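Long-range contacts in 457aa long hypothetical protein (PDB 2CSU), which is of unknown function but carries a CoA-binding domain of Rossmann type followed by two domains of the succinyl-CoA ligase family: residues A[63-68]-A[87-92]; A[80-85]-A[118-123]; A[5-10]-A[135-140]. One frame throughout, in Å; residues are numbered along the deposited sequence.

Contact 1: residues A[63-68]-A[87-92]; sequences DEIDLA and KGVKGV
Asp-66 O, at the mouth of a parallel strand pair, accepts two backbone N-H groups. Gly-91 N bonds to Asp-66 O at 3.0 Å, 33° out of the carbonyl plane; Lys-90 N adds a weak bond. Two residues on, Ala-68 N returns the favour to Gly-91 O at 3.1 Å, and CD1 of Leu-67 also rests on that oxygen. Leu-67 pairs with Gly-91 and Ala-68 with Val-92, which places strands 67-70 and 91-94 side by side in a Rossmann-type sheet, joined by a beta-alpha-beta crossover through helix 74-87. That helix ends in a Schellman motif at Gly-88, whose positive phi turns the chain towards the sheet. Just after this turn, Val-89 CG2 lies beside Ile-65 CG2, 3.7 Å away. The Asp-66 carboxylate is engaged by the backbone N-H groups of Lys-9 and Gly-10; Lys-90 lays its CD against Asp-66 CB, at 3.7 Å. The bend of Lys-87 at chi2 (57°) carries its chain across Ile-65, where Lys-87 NZ bonds to Ile-61 O and, weakly, to Asp-63 O at 3.4 Å. A water accepts from the same NZ and donates to Glu-64 OE2, linking ammonium and carboxylate without direct contact.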
ATOM      1  N   ASP A  63       8.086  -2.876 -46.196  1.00 46.94           N
ATOM      2  CA  ASP A  63       8.770  -3.843 -45.336  1.00 47.29           C
ATOM      3  C   ASP A  63       7.822  -4.950 -44.850  1.00 47.01           C
ATOM      4  O   ASP A  63       6.625  -4.940 -45.106  1.00 46.66           O
ATOM      5  CB  ASP A  63       9.335  -3.058 -44.149  1.00 49.15           C
ATOM      6  CG  ASP A  63      10.076  -3.978 -43.192  1.00 50.89           C
ATOM      7  OD1 ASP A  63      10.989  -4.667 -43.646  1.00 51.60           O
ATOM      8  OD2 ASP A  63       9.807  -3.907 -41.997  1.00 51.31           O
ATOM      9  N   GLU A  64       8.398  -5.959 -44.167  1.00 46.45           N
ATOM     10  CA  GLU A  64       7.560  -7.044 -43.665  1.00 45.63           C
ATOM     11  C   GLU A  64       6.917  -6.686 -42.323  1.00 43.71           C
ATOM     12  O   GLU A  64       7.527  -6.074 -41.456  1.00 43.17           O
ATOM     13  CB  GLU A  64       8.426  -8.296 -43.516  1.00 47.02           C
ATOM     14  CG  GLU A  64       7.905  -9.468 -44.350  1.00 50.10           C
ATOM     15  CD  GLU A  64       8.509  -9.403 -45.734  1.00 51.17           C
ATOM     16  OE1 GLU A  64       9.697  -9.661 -45.867  1.00 51.85           O
ATOM     17  OE2 GLU A  64       7.781  -9.087 -46.673  1.00 52.93           O
ATOM     18  N   ILE A  65       5.631  -7.056 -42.187  1.00 41.58           N
ATOM     19  CA  ILE A  65       4.933  -6.845 -40.927  1.00 39.29           C
ATOM     20  C   ILE A  65       4.586  -8.188 -40.269  1.00 37.80           C
ATOM     21  O   ILE A  65       4.007  -9.077 -40.877  1.00 37.36           O
ATOM     22  CB  ILE A  65       3.648  -6.068 -41.225  1.00 39.09           C
ATOM     23  CG1 ILE A  65       3.968  -4.736 -41.913  1.00 39.00           C
ATOM     24  CG2 ILE A  65       2.889  -5.765 -39.918  1.00 39.37           C
ATOM     25  CD1 ILE A  65       4.800  -3.798 -41.030  1.00 37.88           C
ATOM     26  N   ASP A  66       5.013  -8.342 -38.998  1.00 36.77           N
ATOM     27  CA  ASP A  66       4.649  -9.560 -38.275  1.00 35.38           C
ATOM     28  C   ASP A  66       3.714  -9.278 -37.095  1.00 33.93           C
ATOM     29  O   ASP A  66       3.227 -10.175 -36.426  1.00 34.52           O
ATOM     30  CB  ASP A  66       5.919 -10.293 -37.811  1.00 36.96           C
ATOM     31  CG  ASP A  66       6.772  -9.395 -36.924  1.00 38.95           C
ATOM     32  OD1 ASP A  66       6.667  -8.176 -37.069  1.00 39.85           O
ATOM     33  OD2 ASP A  66       7.562  -9.922 -36.140  1.00 39.98           O
ATOM     34  N   LEU A  67       3.490  -7.974 -36.839  1.00 31.98           N
ATOM     35  CA  LEU A  67       2.543  -7.601 -35.788  1.00 30.15           C
ATOM     36  C   LEU A  67       1.754  -6.348 -36.167  1.00 30.03           C
ATOM     37  O   LEU A  67       2.307  -5.354 -36.616  1.00 29.11           O
ATOM     38  CB  LEU A  67       3.322  -7.338 -34.500  1.00 29.11           C
ATOM     39  CG  LEU A  67       2.446  -6.740 -33.398  1.00 28.78           C
ATOM     40  CD1 LEU A  67       1.349  -7.707 -32.953  1.00 28.37           C
ATOM     41  CD2 LEU A  67       3.233  -6.388 -32.138  1.00 27.33           C
ATOM     42  N   ALA A  68       0.450  -6.418 -35.928  1.00 28.72           N
ATOM     43  CA  ALA A  68      -0.413  -5.281 -36.201  1.00 27.93           C
ATOM     44  C   ALA A  68      -1.333  -5.036 -35.028  1.00 27.23           C
ATOM     45  O   ALA A  68      -1.789  -5.974 -34.379  1.00 26.97           O
ATOM     46  CB  ALA A  68      -1.242  -5.529 -37.464  1.00 28.20           C
ATOM     47  N   LYS A  87      -1.433  -9.566 -46.095  1.00 32.75           N
ATOM     48  CA  LYS A  87      -0.121  -8.949 -45.908  1.00 32.52           C
ATOM     49  C   LYS A  87       0.888  -9.917 -45.278  1.00 32.26           C
ATOM     50  O   LYS A  87       2.097  -9.744 -45.365  1.00 31.67           O
ATOM     51  CB  LYS A  87      -0.285  -7.719 -45.018  1.00 34.12           C
ATOM     52  CG  LYS A  87       1.057  -7.052 -44.701  1.00 34.79           C
ATOM     53  CD  LYS A  87       1.824  -6.657 -45.965  1.00 35.71           C
ATOM     54  CE  LYS A  87       3.043  -5.777 -45.663  1.00 36.34           C
ATOM     55  NZ  LYS A  87       3.817  -5.572 -46.884  1.00 36.57           N
ATOM     56  N   GLY A  88       0.351 -10.938 -44.583  1.00 31.65           N
ATOM     57  CA  GLY A  88       1.226 -11.959 -44.009  1.00 30.26           C
ATOM     58  C   GLY A  88       1.572 -11.668 -42.547  1.00 30.73           C
ATOM     59  O   GLY A  88       2.608 -12.067 -42.026  1.00 30.58           O
ATOM     60  N   VAL A  89       0.679 -10.909 -41.889  1.00 29.73           N
ATOM     61  CA  VAL A  89       0.902 -10.599 -40.483  1.00 28.75           C
ATOM     62  C   VAL A  89       0.751 -11.844 -39.606  1.00 28.96           C
ATOM     63  O   VAL A  89      -0.128 -12.673 -39.795  1.00 29.29           O
ATOM     64  CB  VAL A  89      -0.110  -9.533 -40.065  1.00 27.86           C
ATOM     65  CG1 VAL A  89      -0.044  -9.319 -38.555  1.00 28.02           C
ATOM     66  CG2 VAL A  89       0.196  -8.224 -40.772  1.00 26.63           C
ATOM     67  N   LYS A  90       1.680 -11.982 -38.641  1.00 28.84           N
ATOM     68  CA  LYS A  90       1.656 -13.174 -37.801  1.00 28.61           C
ATOM     69  C   LYS A  90       0.678 -13.033 -36.631  1.00 27.22           C
ATOM     70  O   LYS A  90      -0.141 -13.901 -36.359  1.00 27.18           O
ATOM     71  CB  LYS A  90       3.076 -13.434 -37.289  1.00 30.47           C
ATOM     72  CG  LYS A  90       3.983 -14.016 -38.377  1.00 33.02           C
ATOM     73  CD  LYS A  90       5.462 -14.010 -37.977  1.00 35.16           C
ATOM     74  CE  LYS A  90       6.377 -14.552 -39.084  1.00 37.34           C
ATOM     75  NZ  LYS A  90       7.142 -13.455 -39.673  1.00 38.82           N
ATOM     76  N   GLY A  91       0.808 -11.905 -35.908  1.00 25.38           N
ATOM     77  CA  GLY A  91      -0.047 -11.697 -34.745  1.00 24.19           C
ATOM     78  C   GLY A  91      -0.797 -10.363 -34.810  1.00 23.03           C
ATOM     79  O   GLY A  91      -0.326  -9.371 -35.351  1.00 23.19           O
ATOM     80  N   VAL A  92      -2.029 -10.377 -34.261  1.00 22.32           N
ATOM     81  CA  VAL A  92      -2.833  -9.158 -34.250  1.00 20.52           C
ATOM     82  C   VAL A  92      -3.414  -8.873 -32.859  1.00 20.92           C
ATOM     83  O   VAL A  92      -4.002  -9.732 -32.215  1.00 22.22           O
ATOM     84  CB  VAL A  92      -3.966  -9.321 -35.266  1.00 20.83           C
ATOM     85  CG1 VAL A  92      -4.847  -8.072 -35.267  1.00 18.34           C
ATOM     86  CG2 VAL A  92      -3.391  -9.530 -36.656  1.00 19.85           C
TER
HETATM   87  O   HOH W   1       4.805  -8.484 -47.027  1.00 63.50           O

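Contact 2: residues A[80-85]-A[118-123]; sequences TLIQCG and HKYGMR
Gly-85 CA sits over one face of the Tyr-120 ring, displaced toward its rim, 3.6 Å from the ring centroid and 22° off the normal, a CH-pi contact made by a backbone carbon. With no side chain at Gly-85, the ring lies directly on the backbone of helix 74-87. The Gly-85 carbonyl passes across the CD1 side of the ring, its O 3.2 Å from Tyr-120 CD1.

The tight part continues inward with Met-122, modelled as selenomethionine. Bends at chi2 and chi3 (-53°) fold its chain back over the helix, so that Met-122 SE sits 3.4 Å from Gly-85 CA while CE reaches into the groove between Leu-81 and Cys-84. There Met-122 CE meets Leu-81 CD1 at 3.6 Å, the two side chains running alongside each other with opposite headings, and lies 4.0 Å from Cys-84 CB. Leu-113 and Ile-116 of helix 104-120 close over Leu-81 from the other helix.

Towards the outside, Ile-82 and Tyr-120 meet through little more than Ile-82 CG2 and the phenolic end of the ring, and both residues are partly exposed. Here helix 104-120 runs out in a Schellman motif with Gly-121 as its C-prime residue, which turns the chain so that Met-122 can point back at helix 74-87 and lead into strand 123-125 of the Rossmann-type sheet. A water lies near the two carbonyl oxygens Gly-85 O and Tyr-120 O, 3.0 Å from each, though it cannot serve every acceptor around it.

No direct hydrogen bond crosses between the segments. Cohesion therefore probably rests on dispersion and on the close fit of an aromatic face and a selenium-bearing chain to a helix surface bared by glycine.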
ATOM      1  N   THR A  80      -9.990  -4.983 -41.942  1.00 29.52           N
ATOM      2  CA  THR A  80      -8.616  -4.681 -41.573  1.00 29.06           C
ATOM      3  C   THR A  80      -7.919  -5.992 -41.234  1.00 27.77           C
ATOM      4  O   THR A  80      -6.761  -6.206 -41.591  1.00 28.69           O
ATOM      5  CB  THR A  80      -8.548  -3.720 -40.357  1.00 30.15           C
ATOM      6  OG1 THR A  80      -9.325  -4.250 -39.273  1.00 32.46           O
ATOM      7  CG2 THR A  80      -9.087  -2.351 -40.737  1.00 30.07           C
ATOM      8  N   LEU A  81      -8.632  -6.883 -40.556  1.00 26.30           N
ATOM      9  CA  LEU A  81      -8.062  -8.174 -40.204  1.00 25.76           C
ATOM     10  C   LEU A  81      -7.700  -8.951 -41.462  1.00 26.03           C
ATOM     11  O   LEU A  81      -6.626  -9.538 -41.540  1.00 26.63           O
ATOM     12  CB  LEU A  81      -9.052  -8.989 -39.375  1.00 24.84           C
ATOM     13  CG  LEU A  81      -8.556 -10.368 -38.940  1.00 24.15           C
ATOM     14  CD1 LEU A  81      -7.446 -10.208 -37.912  1.00 23.84           C
ATOM     15  CD2 LEU A  81      -9.706 -11.157 -38.328  1.00 23.62           C
ATOM     16  N   ILE A  82      -8.597  -8.955 -42.447  1.00 26.20           N
ATOM     17  CA  ILE A  82      -8.353  -9.656 -43.708  1.00 25.88           C
ATOM     18  C   ILE A  82      -7.140  -9.044 -44.413  1.00 26.49           C
ATOM     19  O   ILE A  82      -6.299  -9.765 -44.958  1.00 26.00           O
ATOM     20  CB  ILE A  82      -9.604  -9.597 -44.634  1.00 26.42           C
ATOM     21  CG1 ILE A  82     -10.754 -10.378 -43.976  1.00 26.74           C
ATOM     22  CG2 ILE A  82      -9.286 -10.191 -46.031  1.00 26.28           C
ATOM     23  CD1 ILE A  82     -12.045 -10.423 -44.779  1.00 24.79           C
ATOM     24  N   GLN A  83      -7.041  -7.716 -44.407  1.00 26.52           N
ATOM     25  CA  GLN A  83      -5.889  -7.081 -45.030  1.00 26.97           C
ATOM     26  C   GLN A  83      -4.613  -7.605 -44.345  1.00 26.92           C
ATOM     27  O   GLN A  83      -3.666  -8.013 -45.014  1.00 27.17           O
ATOM     28  CB  GLN A  83      -5.989  -5.559 -44.907  1.00 27.85           C
ATOM     29  CG  GLN A  83      -6.890  -4.900 -45.981  1.00 29.57           C
ATOM     30  CD  GLN A  83      -7.044  -3.398 -45.783  1.00 30.05           C
ATOM     31  OE1 GLN A  83      -6.057  -2.678 -45.619  1.00 30.75           O
ATOM     32  NE2 GLN A  83      -8.281  -2.921 -45.801  1.00 30.37           N
ATOM     33  N   CYS A  84      -4.593  -7.619 -43.012  1.00 26.59           N
ATOM     34  CA  CYS A  84      -3.422  -8.122 -42.311  1.00 26.04           C
ATOM     35  C   CYS A  84      -3.140  -9.537 -42.813  1.00 26.73           C
ATOM     36  O   CYS A  84      -1.986  -9.922 -43.026  1.00 26.32           O
ATOM     37  CB  CYS A  84      -3.658  -8.139 -40.803  1.00 24.18           C
ATOM     38  SG  CYS A  84      -3.732  -6.508 -40.035  1.00 23.88           S
ATOM     39  N   GLY A  85      -4.213 -10.302 -43.013  1.00 27.67           N
ATOM     40  CA  GLY A  85      -4.067 -11.661 -43.494  1.00 28.73           C
ATOM     41  C   GLY A  85      -3.325 -11.763 -44.816  1.00 29.39           C
ATOM     42  O   GLY A  85      -2.385 -12.552 -44.952  1.00 29.84           O
ATOM     43  N   HIS A 118      -7.453 -17.935 -38.269  1.00 35.11           N
ATOM     44  CA  HIS A 118      -6.981 -19.299 -38.480  1.00 37.87           C
ATOM     45  C   HIS A 118      -6.733 -19.598 -39.957  1.00 38.85           C
ATOM     46  O   HIS A 118      -5.818 -20.348 -40.300  1.00 39.26           O
ATOM     47  CB  HIS A 118      -7.980 -20.306 -37.884  1.00 39.42           C
ATOM     48  CG  HIS A 118      -8.075 -20.243 -36.388  1.00 41.51           C
ATOM     49  ND1 HIS A 118      -7.372 -19.329 -35.633  1.00 43.20           N
ATOM     50  CD2 HIS A 118      -8.795 -20.982 -35.509  1.00 42.06           C
ATOM     51  CE1 HIS A 118      -7.651 -19.507 -34.352  1.00 42.92           C
ATOM     52  NE2 HIS A 118      -8.512 -20.504 -34.251  1.00 41.67           N
ATOM     53  N   LYS A 119      -7.540 -19.007 -40.829  1.00 38.92           N
ATOM     54  CA  LYS A 119      -7.382 -19.207 -42.260  1.00 39.65           C
ATOM     55  C   LYS A 119      -6.045 -18.659 -42.755  1.00 39.99           C
ATOM     56  O   LYS A 119      -5.377 -19.284 -43.581  1.00 39.84           O
ATOM     57  CB  LYS A 119      -8.501 -18.509 -43.034  1.00 40.90           C
ATOM     58  CG  LYS A 119      -8.192 -18.404 -44.521  1.00 42.58           C
ATOM     59  CD  LYS A 119      -9.269 -17.683 -45.314  1.00 43.51           C
ATOM     60  CE  LYS A 119      -8.902 -17.670 -46.796  1.00 44.44           C
ATOM     61  NZ  LYS A 119      -9.992 -17.148 -47.669  1.00 45.04           N
ATOM     62  N   TYR A 120      -5.670 -17.480 -42.265  1.00 39.08           N
ATOM     63  CA  TYR A 120      -4.423 -16.853 -42.684  1.00 38.62           C
ATOM     64  C   TYR A 120      -3.244 -17.265 -41.825  1.00 38.35           C
ATOM     65  O   TYR A 120      -2.115 -16.840 -42.065  1.00 38.82           O
ATOM     66  CB  TYR A 120      -4.579 -15.332 -42.668  1.00 38.80           C
ATOM     67  CG  TYR A 120      -5.394 -14.794 -43.829  1.00 38.07           C
ATOM     68  CD1 TYR A 120      -4.830 -14.661 -45.095  1.00 38.23           C
ATOM     69  CD2 TYR A 120      -6.727 -14.419 -43.661  1.00 38.50           C
ATOM     70  CE1 TYR A 120      -5.562 -14.163 -46.163  1.00 38.51           C
ATOM     71  CE2 TYR A 120      -7.474 -13.916 -44.734  1.00 37.98           C
ATOM     72  CZ  TYR A 120      -6.880 -13.788 -45.977  1.00 38.48           C
ATOM     73  OH  TYR A 120      -7.585 -13.245 -47.029  1.00 39.99           O
ATOM     74  N   GLY A 121      -3.504 -18.109 -40.831  1.00 37.80           N
ATOM     75  CA  GLY A 121      -2.425 -18.505 -39.916  1.00 36.68           C
ATOM     76  C   GLY A 121      -2.045 -17.387 -38.934  1.00 35.97           C
ATOM     77  O   GLY A 121      -0.911 -17.255 -38.493  1.00 35.94           O
HETATM   78  N   MSE A 122      -3.031 -16.546 -38.611  1.00 35.47           N
HETATM   79  CA  MSE A 122      -2.758 -15.470 -37.679  1.00 34.56           C
HETATM   80  C   MSE A 122      -3.294 -15.790 -36.280  1.00 33.13           C
HETATM   81  O   MSE A 122      -4.226 -16.564 -36.088  1.00 32.96           O
HETATM   82  CB  MSE A 122      -3.409 -14.197 -38.232  1.00 35.43           C
HETATM   83  CG  MSE A 122      -3.250 -14.077 -39.749  1.00 38.78           C
HETATM   84 SE   MSE A 122      -3.152 -12.369 -40.301  1.00 42.41          SE
HETATM   85  CE  MSE A 122      -4.652 -11.769 -39.510  1.00 35.95           C
ATOM     86  N   ARG A 123      -2.629 -15.213 -35.272  1.00 31.67           N
ATOM     87  CA  ARG A 123      -3.153 -15.298 -33.913  1.00 29.83           C
ATOM     88  C   ARG A 123      -3.669 -13.940 -33.426  1.00 29.50           C
ATOM     89  O   ARG A 123      -3.104 -12.892 -33.707  1.00 28.76           O
ATOM     90  CB  ARG A 123      -2.028 -15.787 -33.001  1.00 29.56           C
ATOM     91  CG  ARG A 123      -1.577 -17.204 -33.351  1.00 30.63           C
ATOM     92  CD  ARG A 123      -2.764 -18.110 -33.697  1.00 29.99           C
ATOM     93  NE  ARG A 123      -3.722 -18.145 -32.589  1.00 31.31           N
ATOM     94  CZ  ARG A 123      -3.361 -18.826 -31.487  1.00 32.09           C
ATOM     95  NH1 ARG A 123      -2.185 -19.426 -31.435  1.00 34.05           N
ATOM     96  NH2 ARG A 123      -4.199 -18.895 -30.450  1.00 31.64           N
TER
HETATM   97  O   HOH W   2      -0.953 -14.172 -42.830  1.00 52.89           O

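Contact 3: residues A[5-10]-A[135-140]; sequences FFNPKG and THVDLN
This is a van der Waals contact without hydrogen bonds, in which methyl groups pack largely on carbonyl and amide oxygens. It joins the irregular loop that leads into strand 10-14, the first strand of the Rossmann-type sheet, to the turn before strand 139-142 of the neighbouring mixed sheet and the first residue of that strand. Leu-139 supplies most of it. With CG anti to the backbone N (chi1 170°), its isobutyl group extends towards the loop and divides its two methyls among three residues. Leu-139 CD2 sits 3.4 Å from Phe-6 O and 3.6 Å from Phe-5 O, so that one methyl group packs on two successive carbonyl oxygens. The same Leu-139 CD2 is 4.0 Å from Pro-8 CD, and Leu-139 CD1 is equally far from Pro-8 CG; the ends of the leucine branches thus meet the CG-CD edge of the pyrrolidine ring.

Val-137 makes the second, smaller point of contact. Its side chain meets that of Asn-7 at about a right angle, both methyls facing the amide oxygen, with Val-137 CG1 3.7 Å from Asn-7 OD1. Val-137 CG2 also approaches Phe-6 O, at 3.8 Å. Phe-6 O is satisfied just beside the two segments by Asn-134 ND2, which ties the loop to the end of strand 131-134. Opposite that residue, Asp-138 and Leu-139 form a G1 beta bulge, a kink at the start of the antiparallel pair 131-134 and 139-142.

Around the contact, Leu-31 of helix 23-31 and Tyr-34 beyond it also pack on Leu-139, Ile-132 of strand 131-134 touches Phe-5, and the Phe-6 ring meets that of Tyr-196 in the last turn of helix 190-197.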
ATOM      1  N   PHE A   5       4.958 -11.469 -30.947  1.00 32.53           N
ATOM      2  CA  PHE A   5       4.078 -10.567 -30.215  1.00 30.48           C
ATOM      3  C   PHE A   5       4.874  -9.582 -29.357  1.00 29.58           C
ATOM      4  O   PHE A   5       4.543  -8.410 -29.240  1.00 29.48           O
ATOM      5  CB  PHE A   5       3.163 -11.410 -29.328  1.00 29.63           C
ATOM      6  CG  PHE A   5       1.858 -11.651 -30.028  1.00 29.07           C
ATOM      7  CD1 PHE A   5       1.097 -10.569 -30.452  1.00 29.56           C
ATOM      8  CD2 PHE A   5       1.413 -12.946 -30.237  1.00 28.16           C
ATOM      9  CE1 PHE A   5      -0.115 -10.788 -31.091  1.00 28.91           C
ATOM     10  CE2 PHE A   5       0.197 -13.157 -30.881  1.00 28.98           C
ATOM     11  CZ  PHE A   5      -0.571 -12.082 -31.310  1.00 29.99           C
ATOM     12  N   PHE A   6       5.911 -10.161 -28.721  1.00 28.70           N
ATOM     13  CA  PHE A   6       6.699  -9.384 -27.768  1.00 28.78           C
ATOM     14  C   PHE A   6       8.055  -8.966 -28.343  1.00 28.81           C
ATOM     15  O   PHE A   6       8.765  -8.139 -27.787  1.00 28.47           O
ATOM     16  CB  PHE A   6       6.901 -10.241 -26.517  1.00 27.43           C
ATOM     17  CG  PHE A   6       5.570 -10.713 -26.012  1.00 27.71           C
ATOM     18  CD1 PHE A   6       4.760  -9.841 -25.296  1.00 26.63           C
ATOM     19  CD2 PHE A   6       5.150 -12.007 -26.270  1.00 26.61           C
ATOM     20  CE1 PHE A   6       3.520 -10.266 -24.842  1.00 25.68           C
ATOM     21  CE2 PHE A   6       3.902 -12.426 -25.813  1.00 26.44           C
ATOM     22  CZ  PHE A   6       3.083 -11.558 -25.101  1.00 25.68           C
ATOM     23  N   ASN A   7       8.454  -9.488 -29.493  1.00 29.71           N
ATOM     24  CA  ASN A   7       9.708  -9.100 -30.125  1.00 30.47           C
ATOM     25  C   ASN A   7       9.479  -8.972 -31.634  1.00 30.24           C
ATOM     26  O   ASN A   7      10.144  -9.627 -32.440  1.00 30.63           O
ATOM     27  CB  ASN A   7      10.790 -10.141 -29.801  1.00 29.86           C
ATOM     28  CG  ASN A   7      11.325  -9.994 -28.373  1.00 31.89           C
ATOM     29  OD1 ASN A   7      11.832  -8.931 -28.006  1.00 33.41           O
ATOM     30  ND2 ASN A   7      11.208 -11.054 -27.564  1.00 31.23           N
ATOM     31  N   PRO A   8       8.520  -8.115 -32.033  1.00 30.32           N
ATOM     32  CA  PRO A   8       8.195  -7.902 -33.449  1.00 30.18           C
ATOM     33  C   PRO A   8       9.261  -7.116 -34.215  1.00 31.27           C
ATOM     34  O   PRO A   8       9.916  -6.233 -33.659  1.00 30.78           O
ATOM     35  CB  PRO A   8       6.864  -7.160 -33.387  1.00 28.64           C
ATOM     36  CG  PRO A   8       7.008  -6.340 -32.133  1.00 28.74           C
ATOM     37  CD  PRO A   8       7.649  -7.302 -31.161  1.00 29.58           C
ATOM     38  N   LYS A   9       9.422  -7.457 -35.490  1.00 32.44           N
ATOM     39  CA  LYS A   9      10.394  -6.814 -36.361  1.00 34.33           C
ATOM     40  C   LYS A   9       9.749  -5.717 -37.194  1.00 33.49           C
ATOM     41  O   LYS A   9      10.439  -4.848 -37.734  1.00 35.13           O
ATOM     42  CB  LYS A   9      11.048  -7.854 -37.280  1.00 36.15           C
ATOM     43  CG  LYS A   9      11.415  -9.148 -36.562  1.00 38.93           C
ATOM     44  CD  LYS A   9      12.547  -9.895 -37.278  1.00 41.49           C
ATOM     45  CE  LYS A   9      12.025 -11.019 -38.155  1.00 42.97           C
ATOM     46  NZ  LYS A   9      12.977 -11.313 -39.269  1.00 44.83           N
ATOM     47  N   GLY A  10       8.425  -5.771 -37.288  1.00 31.96           N
ATOM     48  CA  GLY A  10       7.675  -4.787 -38.037  1.00 28.95           C
ATOM     49  C   GLY A  10       6.277  -4.678 -37.471  1.00 28.92           C
ATOM     50  O   GLY A  10       5.523  -5.658 -37.460  1.00 28.43           O
ATOM     51  N   THR A 135       8.698  -4.652 -21.762  1.00 27.78           N
ATOM     52  CA  THR A 135       9.535  -3.594 -21.216  1.00 28.74           C
ATOM     53  C   THR A 135      11.013  -3.821 -21.533  1.00 29.76           C
ATOM     54  O   THR A 135      11.798  -2.891 -21.628  1.00 30.21           O
ATOM     55  CB  THR A 135       9.317  -3.529 -19.703  1.00 28.08           C
ATOM     56  OG1 THR A 135       9.567  -4.807 -19.125  1.00 29.35           O
ATOM     57  CG2 THR A 135       7.876  -3.125 -19.390  1.00 28.37           C
ATOM     58  N   HIS A 136      11.387  -5.106 -21.674  1.00 30.71           N
ATOM     59  CA  HIS A 136      12.792  -5.420 -21.918  1.00 31.89           C
ATOM     60  C   HIS A 136      13.333  -4.757 -23.191  1.00 31.56           C
ATOM     61  O   HIS A 136      14.514  -4.454 -23.323  1.00 30.95           O
ATOM     62  CB  HIS A 136      12.930  -6.938 -22.015  1.00 33.91           C
ATOM     63  CG  HIS A 136      14.390  -7.305 -22.028  1.00 37.29           C
ATOM     64  ND1 HIS A 136      14.875  -8.405 -22.654  1.00 38.99           N
ATOM     65  CD2 HIS A 136      15.459  -6.636 -21.418  1.00 38.84           C
ATOM     66  CE1 HIS A 136      16.203  -8.399 -22.428  1.00 39.48           C
ATOM     67  NE2 HIS A 136      16.580  -7.350 -21.690  1.00 39.53           N
ATOM     68  N   VAL A 137      12.424  -4.583 -24.169  1.00 31.03           N
ATOM     69  CA  VAL A 137      12.824  -3.930 -25.412  1.00 30.05           C
ATOM     70  C   VAL A 137      11.963  -2.696 -25.703  1.00 30.05           C
ATOM     71  O   VAL A 137      11.720  -2.330 -26.846  1.00 30.78           O
ATOM     72  CB  VAL A 137      12.691  -4.945 -26.548  1.00 29.99           C
ATOM     73  CG1 VAL A 137      13.629  -6.126 -26.307  1.00 28.86           C
ATOM     74  CG2 VAL A 137      11.265  -5.450 -26.638  1.00 29.99           C
ATOM     75  N   ASP A 138      11.511  -2.011 -24.651  1.00 29.96           N
ATOM     76  CA  ASP A 138      10.728  -0.789 -24.772  1.00 30.54           C
ATOM     77  C   ASP A 138       9.542  -0.910 -25.737  1.00 30.21           C
ATOM     78  O   ASP A 138       9.267   0.008 -26.524  1.00 30.84           O
ATOM     79  CB  ASP A 138      11.636   0.378 -25.209  1.00 32.13           C
ATOM     80  CG  ASP A 138      12.717   0.711 -24.178  1.00 33.95           C
ATOM     81  OD1 ASP A 138      13.648   1.476 -24.511  1.00 35.10           O
ATOM     82  OD2 ASP A 138      12.640   0.220 -23.033  1.00 35.72           O
ATOM     83  N   LEU A 139       8.844  -2.039 -25.673  1.00 28.75           N
ATOM     84  CA  LEU A 139       7.682  -2.279 -26.524  1.00 27.32           C
ATOM     85  C   LEU A 139       6.408  -2.070 -25.704  1.00 26.76           C
ATOM     86  O   LEU A 139       6.126  -2.833 -24.785  1.00 25.56           O
ATOM     87  CB  LEU A 139       7.704  -3.708 -27.065  1.00 26.69           C
ATOM     88  CG  LEU A 139       6.424  -4.189 -27.778  1.00 26.18           C
ATOM     89  CD1 LEU A 139       6.410  -3.701 -29.223  1.00 24.21           C
ATOM     90  CD2 LEU A 139       6.370  -5.720 -27.749  1.00 23.59           C
ATOM     91  N   ASN A 140       5.651  -1.030 -26.036  1.00 26.05           N
ATOM     92  CA  ASN A 140       4.414  -0.731 -25.336  1.00 25.70           C
ATOM     93  C   ASN A 140       3.282  -0.532 -26.340  1.00 25.45           C
ATOM     94  O   ASN A 140       2.914   0.596 -26.668  1.00 25.24           O
ATOM     95  CB  ASN A 140       4.601   0.513 -24.455  1.00 25.89           C
ATOM     96  CG  ASN A 140       3.360   0.863 -23.653  1.00 27.06           C
ATOM     97  OD1 ASN A 140       2.567  -0.007 -23.308  1.00 28.81           O
ATOM     98  ND2 ASN A 140       3.190   2.156 -23.342  1.00 24.27           N
TER

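Contacts 1 and 2 are close neighbours, their centres about 9 Å apart, and their segments alternate along the chain: 63-68, 80-85, 87-92, 118-123. Helix 74-87 belongs to both, and Arg-123 extends the sheet by pairing through its backbone with Lys-90 and Val-92. The centre of contact 3 lies about 13 Å from that of contact 1 and about 20 Å from that of contact 2, and its segments, 5-10 and 135-140, bracket all the others in sequence. Gly-10 meets Asp-66, and the Phe-5 ring rests on Gly-91. Together the three show one principle at work: strand pairing and helix packing build the Rossmann-type domain, while contact 3 links its beginning to the following mixed sheet.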